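Local coordinates for Ala-tRNApro hydrolase ProX (Aeropyrum pernix, PDB 1WDV), which probably hydrolyses mischarged aminoacyl-tRNA, most likely alanine wrongly attached to the proline tRNA, as a free-standing editing deacylase, at residues 3-11 with 93-102; 114-122 with 131-139. All blocks are in the same frame, centred on the assembly; numbering follows the deposited sequence.

Contact 1: residues 3-11 with 93-102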
ATOM      1  N   GLU A   3       0.336 -16.117  -0.622  1.00 31.22           N
ATOM      2  CA  GLU A   3       0.508 -16.890  -1.887  1.00 27.86           C
ATOM      3  C   GLU A   3       0.335 -16.010  -3.115  1.00 25.25           C
ATOM      4  O   GLU A   3       1.171 -16.036  -4.010  1.00 22.09           O
ATOM      5  CB  GLU A   3      -0.493 -18.058  -1.951  1.00 32.47           C
ATOM      6  CG  GLU A   3      -1.962 -17.637  -1.971  1.00 37.60           C
ATOM      7  CD  GLU A   3      -2.933 -18.814  -1.898  1.00 43.11           C
ATOM      8  OE1 GLU A   3      -2.882 -19.566  -0.892  1.00 46.08           O
ATOM      9  OE2 GLU A   3      -3.748 -18.988  -2.839  1.00 45.03           O
ATOM     10  N   LYS A   4      -0.745 -15.233  -3.152  1.00 22.33           N
ATOM     11  CA  LYS A   4      -1.003 -14.372  -4.298  1.00 21.30           C
ATOM     12  C   LYS A   4       0.101 -13.339  -4.503  1.00 18.39           C
ATOM     13  O   LYS A   4       0.486 -13.068  -5.630  1.00 17.75           O
ATOM     14  CB  LYS A   4      -2.349 -13.646  -4.154  1.00 24.64           C
ATOM     15  CG  LYS A   4      -3.570 -14.575  -4.044  1.00 28.13           C
ATOM     16  CD  LYS A   4      -4.882 -13.802  -4.272  1.00 29.76           C
ATOM     17  CE  LYS A   4      -6.086 -14.732  -4.115  1.00 33.11           C
ATOM     18  NZ  LYS A   4      -7.286 -14.256  -4.864  1.00 35.86           N
ATOM     19  N   VAL A   5       0.603 -12.756  -3.416  1.00 16.44           N
ATOM     20  CA  VAL A   5       1.650 -11.756  -3.548  1.00 12.83           C
ATOM     21  C   VAL A   5       2.926 -12.401  -4.060  1.00 13.07           C
ATOM     22  O   VAL A   5       3.561 -11.866  -4.952  1.00 13.07           O
ATOM     23  CB  VAL A   5       1.912 -11.041  -2.194  1.00 13.08           C
ATOM     24  CG1 VAL A   5       3.069 -10.081  -2.312  1.00 12.50           C
ATOM     25  CG2 VAL A   5       0.660 -10.318  -1.787  1.00 12.32           C
ATOM     26  N   GLU A   6       3.293 -13.554  -3.497  1.00 15.03           N
ATOM     27  CA  GLU A   6       4.501 -14.260  -3.946  1.00 19.15           C
ATOM     28  C   GLU A   6       4.385 -14.656  -5.417  1.00 17.80           C
ATOM     29  O   GLU A   6       5.348 -14.530  -6.177  1.00 16.46           O
ATOM     30  CB  GLU A   6       4.749 -15.511  -3.086  1.00 22.64           C
ATOM     31  CG  GLU A   6       5.264 -15.204  -1.684  1.00 32.34           C
ATOM     32  CD  GLU A   6       5.277 -16.428  -0.757  1.00 38.76           C
ATOM     33  OE1 GLU A   6       6.038 -17.393  -1.038  1.00 40.85           O
ATOM     34  OE2 GLU A   6       4.522 -16.420   0.249  1.00 41.55           O
ATOM     35  N   GLU A   7       3.205 -15.142  -5.806  1.00 20.39           N
ATOM     36  CA  GLU A   7       2.949 -15.552  -7.190  1.00 20.61           C
ATOM     37  C   GLU A   7       3.013 -14.337  -8.135  1.00 19.32           C
ATOM     38  O   GLU A   7       3.424 -14.452  -9.287  1.00 17.66           O
ATOM     39  CB  GLU A   7       1.561 -16.231  -7.311  1.00 24.87           C
ATOM     40  CG  GLU A   7       1.341 -17.517  -6.475  1.00 30.43           C
ATOM     41  CD  GLU A   7      -0.142 -17.992  -6.456  1.00 37.34           C
ATOM     42  OE1 GLU A   7      -1.044 -17.198  -6.088  1.00 40.78           O
ATOM     43  OE2 GLU A   7      -0.417 -19.167  -6.809  1.00 39.52           O
ATOM     44  N   TRP A   8       2.628 -13.163  -7.640  1.00 17.70           N
ATOM     45  CA  TRP A   8       2.635 -11.964  -8.455  1.00 15.77           C
ATOM     46  C   TRP A   8       4.073 -11.569  -8.768  1.00 14.50           C
ATOM     47  O   TRP A   8       4.410 -11.227  -9.898  1.00 13.85           O
ATOM     48  CB  TRP A   8       1.909 -10.825  -7.707  1.00 16.46           C
ATOM     49  CG  TRP A   8       1.680  -9.581  -8.522  1.00 18.42           C
ATOM     50  CD1 TRP A   8       0.553  -9.268  -9.236  1.00 18.27           C
ATOM     51  CD2 TRP A   8       2.595  -8.497  -8.723  1.00 17.93           C
ATOM     52  NE1 TRP A   8       0.715  -8.057  -9.868  1.00 20.00           N
ATOM     53  CE2 TRP A   8       1.957  -7.560  -9.574  1.00 19.32           C
ATOM     54  CE3 TRP A   8       3.890  -8.222  -8.273  1.00 18.73           C
ATOM     55  CZ2 TRP A   8       2.577  -6.373  -9.978  1.00 21.31           C
ATOM     56  CZ3 TRP A   8       4.508  -7.035  -8.677  1.00 20.67           C
ATOM     57  CH2 TRP A   8       3.845  -6.126  -9.525  1.00 23.30           C
ATOM     58  N   ILE A   9       4.923 -11.612  -7.745  1.00 12.25           N
ATOM     59  CA  ILE A   9       6.321 -11.251  -7.877  1.00 13.74           C
ATOM     60  C   ILE A   9       7.023 -12.139  -8.881  1.00 16.01           C
ATOM     61  O   ILE A   9       7.764 -11.662  -9.742  1.00 16.56           O
ATOM     62  CB  ILE A   9       7.028 -11.370  -6.519  1.00 13.12           C
ATOM     63  CG1 ILE A   9       6.427 -10.317  -5.593  1.00 10.72           C
ATOM     64  CG2 ILE A   9       8.559 -11.185  -6.668  1.00 12.93           C
ATOM     65  CD1 ILE A   9       6.756 -10.508  -4.128  1.00 11.93           C
ATOM     66  N   LYS A  10       6.796 -13.434  -8.735  1.00 16.70           N
ATOM     67  CA  LYS A  10       7.407 -14.407  -9.627  1.00 20.57           C
ATOM     68  C   LYS A  10       6.958 -14.188 -11.082  1.00 21.54           C
ATOM     69  O   LYS A  10       7.784 -14.207 -12.016  1.00 21.48           O
ATOM     70  CB  LYS A  10       7.046 -15.812  -9.156  1.00 20.95           C
ATOM     71  CG  LYS A  10       7.651 -16.921 -10.002  1.00 25.63           C
ATOM     72  CD  LYS A  10       7.249 -18.281  -9.468  1.00 30.36           C
ATOM     73  CE  LYS A  10       7.733 -19.404 -10.385  1.00 33.39           C
ATOM     74  NZ  LYS A  10       7.408 -20.749  -9.811  1.00 33.84           N
ATOM     75  N   ALA A  11       5.658 -13.967 -11.279  1.00 22.63           N
ATOM     76  CA  ALA A  11       5.126 -13.751 -12.626  1.00 22.19           C
ATOM     77  C   ALA A  11       5.711 -12.513 -13.338  1.00 23.82           C
ATOM     78  O   ALA A  11       5.782 -12.473 -14.577  1.00 26.14           O
ATOM     79  CB  ALA A  11       3.587 -13.674 -12.573  1.00 21.33           C
ATOM     80  N   TYR A  93      -7.619  -9.241   1.869  1.00  8.44           N
ATOM     81  CA  TYR A  93      -6.431  -9.313   2.733  1.00  8.45           C
ATOM     82  C   TYR A  93      -6.737  -8.719   4.100  1.00  8.87           C
ATOM     83  O   TYR A  93      -7.605  -7.870   4.239  1.00 10.31           O
ATOM     84  CB  TYR A  93      -5.276  -8.555   2.109  1.00  8.48           C
ATOM     85  CG  TYR A  93      -4.804  -9.171   0.814  1.00  8.29           C
ATOM     86  CD1 TYR A  93      -5.239  -8.680  -0.426  1.00  7.55           C
ATOM     87  CD2 TYR A  93      -3.912 -10.217   0.835  1.00  7.19           C
ATOM     88  CE1 TYR A  93      -4.766  -9.233  -1.619  1.00  8.66           C
ATOM     89  CE2 TYR A  93      -3.439 -10.770  -0.340  1.00  9.25           C
ATOM     90  CZ  TYR A  93      -3.858 -10.279  -1.558  1.00  7.45           C
ATOM     91  OH  TYR A  93      -3.328 -10.841  -2.704  1.00  9.33           O
ATOM     92  N   PRO A  94      -5.990  -9.140   5.127  1.00  8.26           N
ATOM     93  CA  PRO A  94      -6.243  -8.618   6.470  1.00 10.70           C
ATOM     94  C   PRO A  94      -5.822  -7.166   6.685  1.00 12.28           C
ATOM     95  O   PRO A  94      -4.869  -6.690   6.083  1.00 12.32           O
ATOM     96  CB  PRO A  94      -5.512  -9.615   7.363  1.00  9.79           C
ATOM     97  CG  PRO A  94      -4.357 -10.070   6.521  1.00 11.55           C
ATOM     98  CD  PRO A  94      -4.977 -10.216   5.142  1.00 11.92           C
ATOM     99  N   VAL A  95      -6.568  -6.475   7.547  1.00 13.19           N
ATOM    100  CA  VAL A  95      -6.336  -5.078   7.864  1.00 19.00           C
ATOM    101  C   VAL A  95      -4.866  -4.675   7.908  1.00 19.86           C
ATOM    102  O   VAL A  95      -4.476  -3.706   7.255  1.00 25.78           O
ATOM    103  CB  VAL A  95      -7.015  -4.713   9.217  1.00 18.98           C
ATOM    104  CG1 VAL A  95      -6.587  -3.314   9.662  1.00 20.74           C
ATOM    105  CG2 VAL A  95      -8.533  -4.794   9.069  1.00 19.69           C
ATOM    106  N   GLY A  96      -4.048  -5.402   8.661  1.00 19.65           N
ATOM    107  CA  GLY A  96      -2.631  -5.044   8.742  1.00 18.27           C
ATOM    108  C   GLY A  96      -1.689  -5.659   7.710  1.00 19.07           C
ATOM    109  O   GLY A  96      -0.452  -5.657   7.878  1.00 20.86           O
ATOM    110  N   GLY A  97      -2.236  -6.179   6.621  1.00 14.81           N
ATOM    111  CA  GLY A  97      -1.365  -6.780   5.632  1.00 13.60           C
ATOM    112  C   GLY A  97      -1.749  -6.524   4.189  1.00 11.40           C
ATOM    113  O   GLY A  97      -1.345  -7.288   3.304  1.00 12.17           O
ATOM    114  N   VAL A  98      -2.503  -5.455   3.939  1.00  9.83           N
ATOM    115  CA  VAL A  98      -2.953  -5.149   2.570  1.00  8.72           C
ATOM    116  C   VAL A  98      -1.771  -4.834   1.674  1.00  7.01           C
ATOM    117  O   VAL A  98      -1.046  -3.888   1.934  1.00  8.24           O
ATOM    118  CB  VAL A  98      -3.924  -3.952   2.569  1.00  9.86           C
ATOM    119  CG1 VAL A  98      -4.438  -3.638   1.146  1.00 11.70           C
ATOM    120  CG2 VAL A  98      -5.131  -4.286   3.464  1.00 12.92           C
ATOM    121  N   PRO A  99      -1.550  -5.634   0.623  1.00  7.63           N
ATOM    122  CA  PRO A  99      -0.438  -5.413  -0.305  1.00  8.31           C
ATOM    123  C   PRO A  99      -0.799  -4.394  -1.384  1.00  9.69           C
ATOM    124  O   PRO A  99      -1.967  -4.114  -1.615  1.00  7.06           O
ATOM    125  CB  PRO A  99      -0.200  -6.793  -0.895  1.00  8.36           C
ATOM    126  CG  PRO A  99      -1.656  -7.330  -1.002  1.00  9.19           C
ATOM    127  CD  PRO A  99      -2.322  -6.844   0.270  1.00 10.32           C
ATOM    128  N   PRO A 100       0.216  -3.830  -2.071  1.00  8.66           N
ATOM    129  CA  PRO A 100      -0.030  -2.851  -3.135  1.00  9.32           C
ATOM    130  C   PRO A 100      -0.171  -3.531  -4.505  1.00  9.33           C
ATOM    131  O   PRO A 100      -0.364  -2.875  -5.532  1.00 11.52           O
ATOM    132  CB  PRO A 100       1.211  -1.948  -3.045  1.00  7.53           C
ATOM    133  CG  PRO A 100       2.287  -2.923  -2.707  1.00  9.62           C
ATOM    134  CD  PRO A 100       1.634  -3.811  -1.643  1.00  8.29           C
ATOM    135  N   VAL A 101      -0.068  -4.855  -4.521  1.00  8.48           N
ATOM    136  CA  VAL A 101      -0.209  -5.629  -5.749  1.00  9.74           C
ATOM    137  C   VAL A 101      -1.047  -6.863  -5.442  1.00 10.39           C
ATOM    138  O   VAL A 101      -1.299  -7.182  -4.268  1.00  7.61           O
ATOM    139  CB  VAL A 101       1.167  -6.093  -6.299  1.00  8.91           C
ATOM    140  CG1 VAL A 101       2.017  -4.887  -6.666  1.00  8.79           C
ATOM    141  CG2 VAL A 101       1.892  -6.982  -5.271  1.00  9.02           C
ATOM    142  N   ALA A 102      -1.482  -7.544  -6.500  1.00  9.78           N
ATOM    143  CA  ALA A 102      -2.295  -8.753  -6.362  1.00 11.32           C
ATOM    144  C   ALA A 102      -3.640  -8.502  -5.660  1.00  9.76           C
ATOM    145  O   ALA A 102      -4.191  -9.380  -4.951  1.00 10.36           O
ATOM    146  CB  ALA A 102      -1.492  -9.847  -5.643  1.00 11.94           C
TER
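Val5 and Trp8 of the N-terminal helix meet Val101, Ala102 and Pro99 in an apolar helix-on-loop contact, where the helix lies against the irregular segment that follows helix 84-91. Its centre is the Trp8 indole, laid across the branched end of Val101. Val101 CG1 sits 3.6 Å from the centroid of the six-membered ring of Trp8, only 13° off the ring normal, a CH-pi contact, while CB lies over the middle of the bicycle and CG2 faces CD2 and CE3. The two side chains meet at about a right angle, and a beta-branched valine suits the place because both methyls can bear on one broad face. With Trp8 CG anti to the backbone N (chi1 -172°), the indole swings off the helix toward the loop, one face turned to Val101. Beside Val101, the backbone N of Ala102 lies over the same face, nearest CD1. Ala102 itself brings the loop close to the helix: its CB lies 3.8 Å from Lys4 O and 4.1 Å from Trp8 CB, an approach suited to a small methyl. One turn before Trp8, Val5 CG2 lies 3.7 Å from Pro99 CB. Tyr93 completes the loop's surface: Lys4 CB rests 3.3 Å from Tyr93 OH, and the aliphatic chain runs on past it with CD also close. Tyr93 OH donates to Ala102 O at 2.8 Å, from above the carbonyl plane, and so links the two ends of the loop segment; Pro99 CD lies over one face of the tyrosine ring. Around this core, Trp16 meets the Trp8 ring and touches Val101, Ala142 of helix 136-143 lies against Trp8, and Pro100 touches Phe134 of strand 130-134.

Contact 2: residues 114-122 with 131-139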
ATOM      1  N   ILE A 114       6.318  11.235  -2.961  1.00  8.01           N
ATOM      2  CA  ILE A 114       7.419  11.389  -2.005  1.00  9.99           C
ATOM      3  C   ILE A 114       8.166  10.055  -1.834  1.00 10.01           C
ATOM      4  O   ILE A 114       9.327  10.030  -1.417  1.00 10.39           O
ATOM      5  CB  ILE A 114       6.907  11.932  -0.627  1.00 13.32           C
ATOM      6  CG1 ILE A 114       8.090  12.355   0.241  1.00 16.02           C
ATOM      7  CG2 ILE A 114       6.132  10.884   0.103  1.00 13.70           C
ATOM      8  CD1 ILE A 114       7.681  13.204   1.422  1.00 14.29           C
ATOM      9  N   LEU A 115       7.527   8.945  -2.203  1.00  6.45           N
ATOM     10  CA  LEU A 115       8.184   7.657  -2.075  1.00  8.10           C
ATOM     11  C   LEU A 115       9.104   7.306  -3.242  1.00  7.19           C
ATOM     12  O   LEU A 115       9.905   6.395  -3.131  1.00  8.58           O
ATOM     13  CB  LEU A 115       7.134   6.542  -1.961  1.00  7.67           C
ATOM     14  CG  LEU A 115       6.228   6.598  -0.727  1.00  7.77           C
ATOM     15  CD1 LEU A 115       5.134   5.543  -0.903  1.00  7.05           C
ATOM     16  CD2 LEU A 115       7.054   6.356   0.553  1.00  8.76           C
ATOM     17  N   LEU A 116       9.022   8.039  -4.349  1.00  9.86           N
ATOM     18  CA  LEU A 116       9.792   7.651  -5.517  1.00  9.38           C
ATOM     19  C   LEU A 116      11.319   7.681  -5.445  1.00  9.17           C
ATOM     20  O   LEU A 116      11.990   6.882  -6.118  1.00  9.96           O
ATOM     21  CB  LEU A 116       9.273   8.429  -6.728  1.00 10.31           C
ATOM     22  CG  LEU A 116       7.870   7.947  -7.117  1.00 10.65           C
ATOM     23  CD1 LEU A 116       7.359   8.821  -8.241  1.00 16.80           C
ATOM     24  CD2 LEU A 116       7.931   6.482  -7.563  1.00 18.14           C
ATOM     25  N   SER A 117      11.879   8.570  -4.624  1.00 10.22           N
ATOM     26  CA  SER A 117      13.329   8.623  -4.493  1.00 11.92           C
ATOM     27  C   SER A 117      13.863   7.524  -3.581  1.00 11.25           C
ATOM     28  O   SER A 117      15.068   7.269  -3.541  1.00 11.09           O
ATOM     29  CB  SER A 117      13.774   9.976  -3.934  1.00 13.85           C
ATOM     30  OG  SER A 117      13.247  10.147  -2.640  1.00 15.89           O
ATOM     31  N   ARG A 118      12.970   6.852  -2.853  1.00  9.76           N
ATOM     32  CA  ARG A 118      13.420   5.783  -1.957  1.00  9.47           C
ATOM     33  C   ARG A 118      13.587   4.474  -2.730  1.00  9.98           C
ATOM     34  O   ARG A 118      12.662   4.023  -3.414  1.00  9.54           O
ATOM     35  CB  ARG A 118      12.424   5.596  -0.794  1.00  6.95           C
ATOM     36  CG  ARG A 118      12.957   4.672   0.315  1.00  9.13           C
ATOM     37  CD  ARG A 118      13.934   5.393   1.244  1.00  8.52           C
ATOM     38  NE  ARG A 118      13.236   6.295   2.159  1.00 11.18           N
ATOM     39  CZ  ARG A 118      13.874   7.014   3.073  1.00 12.85           C
ATOM     40  NH1 ARG A 118      15.199   6.938   3.159  1.00 14.70           N
ATOM     41  NH2 ARG A 118      13.193   7.760   3.933  1.00 16.03           N
ATOM     42  N   LYS A 119      14.765   3.864  -2.650  1.00 10.20           N
ATOM     43  CA  LYS A 119      14.972   2.637  -3.410  1.00  9.93           C
ATOM     44  C   LYS A 119      14.234   1.443  -2.851  1.00  9.72           C
ATOM     45  O   LYS A 119      13.799   0.578  -3.610  1.00 12.55           O
ATOM     46  CB  LYS A 119      16.468   2.312  -3.506  1.00 14.78           C
ATOM     47  CG  LYS A 119      17.228   3.424  -4.225  1.00 20.86           C
ATOM     48  CD  LYS A 119      18.474   2.923  -4.938  1.00 25.32           C
ATOM     49  CE  LYS A 119      18.891   3.914  -6.029  1.00 29.30           C
ATOM     50  NZ  LYS A 119      20.031   3.400  -6.831  1.00 33.37           N
ATOM     51  N   LYS A 120      14.078   1.404  -1.533  1.00  8.73           N
ATOM     52  CA  LYS A 120      13.436   0.264  -0.897  1.00  8.42           C
ATOM     53  C   LYS A 120      12.475   0.694   0.201  1.00  8.57           C
ATOM     54  O   LYS A 120      12.792   1.556   1.036  1.00  9.71           O
ATOM     55  CB  LYS A 120      14.528  -0.642  -0.319  1.00 14.23           C
ATOM     56  CG  LYS A 120      14.060  -1.848   0.460  1.00 19.67           C
ATOM     57  CD  LYS A 120      15.272  -2.727   0.806  1.00 23.97           C
ATOM     58  CE  LYS A 120      16.011  -3.159  -0.473  1.00 25.83           C
ATOM     59  NZ  LYS A 120      17.252  -3.977  -0.217  1.00 32.92           N
ATOM     60  N   VAL A 121      11.275   0.128   0.170  1.00  5.55           N
ATOM     61  CA  VAL A 121      10.278   0.416   1.210  1.00  4.49           C
ATOM     62  C   VAL A 121       9.652  -0.907   1.592  1.00  5.04           C
ATOM     63  O   VAL A 121       9.892  -1.938   0.938  1.00  6.03           O
ATOM     64  CB  VAL A 121       9.172   1.419   0.767  1.00  4.05           C
ATOM     65  CG1 VAL A 121       9.818   2.794   0.455  1.00  6.24           C
ATOM     66  CG2 VAL A 121       8.422   0.891  -0.450  1.00  5.78           C
ATOM     67  N   TYR A 122       8.880  -0.887   2.676  1.00  4.14           N
ATOM     68  CA  TYR A 122       8.278  -2.122   3.177  1.00  5.49           C
ATOM     69  C   TYR A 122       6.790  -1.930   3.329  1.00  5.72           C
ATOM     70  O   TYR A 122       6.343  -1.129   4.171  1.00  5.62           O
ATOM     71  CB  TYR A 122       8.903  -2.481   4.537  1.00  4.60           C
ATOM     72  CG  TYR A 122      10.398  -2.599   4.490  1.00  5.92           C
ATOM     73  CD1 TYR A 122      11.212  -1.481   4.671  1.00  8.14           C
ATOM     74  CD2 TYR A 122      10.999  -3.812   4.166  1.00 11.37           C
ATOM     75  CE1 TYR A 122      12.602  -1.563   4.522  1.00 12.33           C
ATOM     76  CE2 TYR A 122      12.370  -3.910   4.013  1.00 12.39           C
ATOM     77  CZ  TYR A 122      13.164  -2.788   4.187  1.00 14.79           C
ATOM     78  OH  TYR A 122      14.526  -2.888   4.005  1.00 20.52           O
ATOM     79  N   LEU A 131       5.788  -8.468   5.576  1.00  9.91           N
ATOM     80  CA  LEU A 131       6.037  -7.191   4.949  1.00 10.34           C
ATOM     81  C   LEU A 131       6.642  -7.413   3.561  1.00  9.56           C
ATOM     82  O   LEU A 131       7.495  -8.281   3.370  1.00 12.21           O
ATOM     83  CB  LEU A 131       6.997  -6.365   5.810  1.00  9.96           C
ATOM     84  CG  LEU A 131       6.397  -5.991   7.172  1.00 15.56           C
ATOM     85  CD1 LEU A 131       7.538  -5.710   8.151  1.00 21.46           C
ATOM     86  CD2 LEU A 131       5.510  -4.764   7.035  1.00 20.78           C
ATOM     87  N   LEU A 132       6.202  -6.625   2.582  1.00  7.02           N
ATOM     88  CA  LEU A 132       6.737  -6.751   1.230  1.00  6.49           C
ATOM     89  C   LEU A 132       7.835  -5.721   1.024  1.00  5.93           C
ATOM     90  O   LEU A 132       7.582  -4.514   1.099  1.00  7.38           O
ATOM     91  CB  LEU A 132       5.637  -6.486   0.197  1.00  8.55           C
ATOM     92  CG  LEU A 132       6.066  -6.396  -1.281  1.00  7.63           C
ATOM     93  CD1 LEU A 132       6.575  -7.755  -1.737  1.00 11.68           C
ATOM     94  CD2 LEU A 132       4.867  -5.951  -2.127  1.00  9.02           C
ATOM     95  N   GLU A 133       9.056  -6.192   0.773  1.00  5.38           N
ATOM     96  CA  GLU A 133      10.177  -5.298   0.529  1.00  5.60           C
ATOM     97  C   GLU A 133      10.163  -5.057  -0.977  1.00  7.57           C
ATOM     98  O   GLU A 133      10.323  -6.015  -1.764  1.00  9.07           O
ATOM     99  CB  GLU A 133      11.480  -5.974   0.929  1.00  9.81           C
ATOM    100  CG  GLU A 133      12.727  -5.191   0.583  1.00 10.56           C
ATOM    101  CD  GLU A 133      13.952  -6.072   0.790  1.00 15.30           C
ATOM    102  OE1 GLU A 133      14.421  -6.185   1.936  1.00 19.15           O
ATOM    103  OE2 GLU A 133      14.408  -6.700  -0.182  1.00 17.02           O
ATOM    104  N   PHE A 134       9.949  -3.804  -1.378  1.00  6.98           N
ATOM    105  CA  PHE A 134       9.876  -3.476  -2.810  1.00  6.72           C
ATOM    106  C   PHE A 134      10.369  -2.072  -3.172  1.00  8.25           C
ATOM    107  O   PHE A 134      10.599  -1.230  -2.323  1.00  9.07           O
ATOM    108  CB  PHE A 134       8.417  -3.641  -3.300  1.00  5.74           C
ATOM    109  CG  PHE A 134       7.463  -2.548  -2.842  1.00  5.43           C
ATOM    110  CD1 PHE A 134       7.182  -1.451  -3.672  1.00  5.74           C
ATOM    111  CD2 PHE A 134       6.817  -2.628  -1.601  1.00  5.44           C
ATOM    112  CE1 PHE A 134       6.279  -0.465  -3.264  1.00  5.06           C
ATOM    113  CE2 PHE A 134       5.911  -1.652  -1.185  1.00  5.82           C
ATOM    114  CZ  PHE A 134       5.637  -0.556  -2.021  1.00  6.28           C
ATOM    115  N   SER A 135      10.499  -1.833  -4.469  1.00  7.89           N
ATOM    116  CA  SER A 135      10.945  -0.534  -4.977  1.00  6.82           C
ATOM    117  C   SER A 135       9.737   0.232  -5.477  1.00  7.23           C
ATOM    118  O   SER A 135       9.015  -0.260  -6.329  1.00  6.97           O
ATOM    119  CB  SER A 135      11.883  -0.734  -6.170  1.00  9.15           C
ATOM    120  OG  SER A 135      11.897   0.440  -6.983  1.00  8.52           O
ATOM    121  N   PRO A 136       9.509   1.448  -4.962  1.00  7.40           N
ATOM    122  CA  PRO A 136       8.378   2.262  -5.395  1.00  6.98           C
ATOM    123  C   PRO A 136       8.396   2.480  -6.909  1.00  6.65           C
ATOM    124  O   PRO A 136       7.380   2.324  -7.580  1.00  7.85           O
ATOM    125  CB  PRO A 136       8.568   3.558  -4.622  1.00  8.37           C
ATOM    126  CG  PRO A 136       9.114   3.051  -3.294  1.00  7.13           C
ATOM    127  CD  PRO A 136      10.141   2.007  -3.750  1.00  9.33           C
ATOM    128  N   ARG A 137       9.554   2.822  -7.455  1.00  8.09           N
ATOM    129  CA  ARG A 137       9.600   3.027  -8.900  1.00  7.85           C
ATOM    130  C   ARG A 137       9.238   1.781  -9.682  1.00  9.17           C
ATOM    131  O   ARG A 137       8.535   1.876 -10.696  1.00  8.47           O
ATOM    132  CB  ARG A 137      10.980   3.500  -9.323  1.00  7.03           C
ATOM    133  CG  ARG A 137      11.173   4.908  -8.889  1.00 13.95           C
ATOM    134  CD  ARG A 137      12.459   5.476  -9.448  1.00 20.63           C
ATOM    135  NE  ARG A 137      12.378   6.924  -9.468  1.00 22.07           N
ATOM    136  CZ  ARG A 137      13.428   7.711  -9.318  1.00 26.32           C
ATOM    137  NH1 ARG A 137      14.634   7.169  -9.139  1.00 28.13           N
ATOM    138  NH2 ARG A 137      13.273   9.027  -9.355  1.00 28.38           N
ATOM    139  N   GLU A 138       9.705   0.623  -9.222  1.00  7.61           N
ATOM    140  CA  GLU A 138       9.396  -0.625  -9.921  1.00  8.86           C
ATOM    141  C   GLU A 138       7.894  -0.908  -9.816  1.00 11.21           C
ATOM    142  O   GLU A 138       7.284  -1.422 -10.754  1.00 10.18           O
ATOM    143  CB  GLU A 138      10.205  -1.795  -9.351  1.00  9.73           C
ATOM    144  CG  GLU A 138      11.724  -1.666  -9.644  1.00 10.50           C
ATOM    145  CD  GLU A 138      12.545  -2.833  -9.089  1.00 15.64           C
ATOM    146  OE1 GLU A 138      11.985  -3.731  -8.423  1.00 11.89           O
ATOM    147  OE2 GLU A 138      13.777  -2.844  -9.316  1.00 15.84           O
ATOM    148  N   LEU A 139       7.296  -0.534  -8.686  1.00  6.35           N
ATOM    149  CA  LEU A 139       5.880  -0.753  -8.504  1.00  5.24           C
ATOM    150  C   LEU A 139       5.117   0.095  -9.521  1.00  9.19           C
ATOM    151  O   LEU A 139       4.201  -0.373 -10.191  1.00  9.16           O
ATOM    152  CB  LEU A 139       5.467  -0.354  -7.078  1.00  6.58           C
ATOM    153  CG  LEU A 139       3.958  -0.320  -6.864  1.00  6.30           C
ATOM    154  CD1 LEU A 139       3.411  -1.717  -6.974  1.00 11.07           C
ATOM    155  CD2 LEU A 139       3.651   0.293  -5.468  1.00  5.46           C
TER
HETATM  156  O   HOH W   1      11.811   4.068  -5.958  1.00 11.93           O
HETATM  157  O   HOH W   2      17.138  -6.770  -0.253  1.00 38.35           O
HETATM  158  O   HOH W   3      15.614  -5.476   4.188  1.00 32.74           O
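Val121 and Phe134 form a hydrogen-bonded pair in an antiparallel beta hairpin, strands 121-124 and 130-134, with bonds from Val121 N to Phe134 O (2.9 Å) and from Phe134 N to Val121 O (3.0 Å). Val121 CG2 fits over the flat face of the Phe134 ring, 3.7 Å from its centroid, and also meets Pro136 CG; both apolar residues suit this buried side. On the other side Glu133 runs alongside the Tyr122 ring, pointing the same way, and is crossed by the Lys120 chain. Its CB faces Tyr122 CE2 and CD2; Glu133 CG, anti to the backbone N (chi1 174°), packs 3.5 Å from Lys120 CD; and the carboxylate carbon lies beside Lys120 CD and CE. At the tip, OE1 pairs with Arg17 and accepts from a water shared with Tyr122 OH, while Glu133 OE2 makes a long salt bridge to Lys120 NZ (3.9 Å) that a water spans, accepting from NZ and donating to OE2. A leucine in place of this glutamate would probably leave Arg17 without its carboxylate mate and the two waters without their acceptor. Ser135 OG N-caps helix 136-143, accepting from Glu138 N. A water bonds Leu116 O, Arg118 O and Arg137 N, the last at 3.0 Å.

How the contacts relate
From the N terminus, helix 4-12 opens contact 1, and the chain then passes through strand 17-20, most of the five-stranded sheet and helix 84-91 before residues 93-102 return to close this long loop. Contact 2 follows in series: after strand 108-112, residues 114-122 and 131-139 close a short hairpin loop, so the two neither nest nor cross. In space they touch, although their centres are about 15 Å apart. Val101 CG1 reaches Leu139 CD1 at 3.5 Å, and Ile9 CD1 meets Leu132 CD1 at 3.7 Å, with Pro100 packed against both leucines. Together they join the N-terminal helix and the 93-102 loop to the three-stranded sheet and helix 136-143.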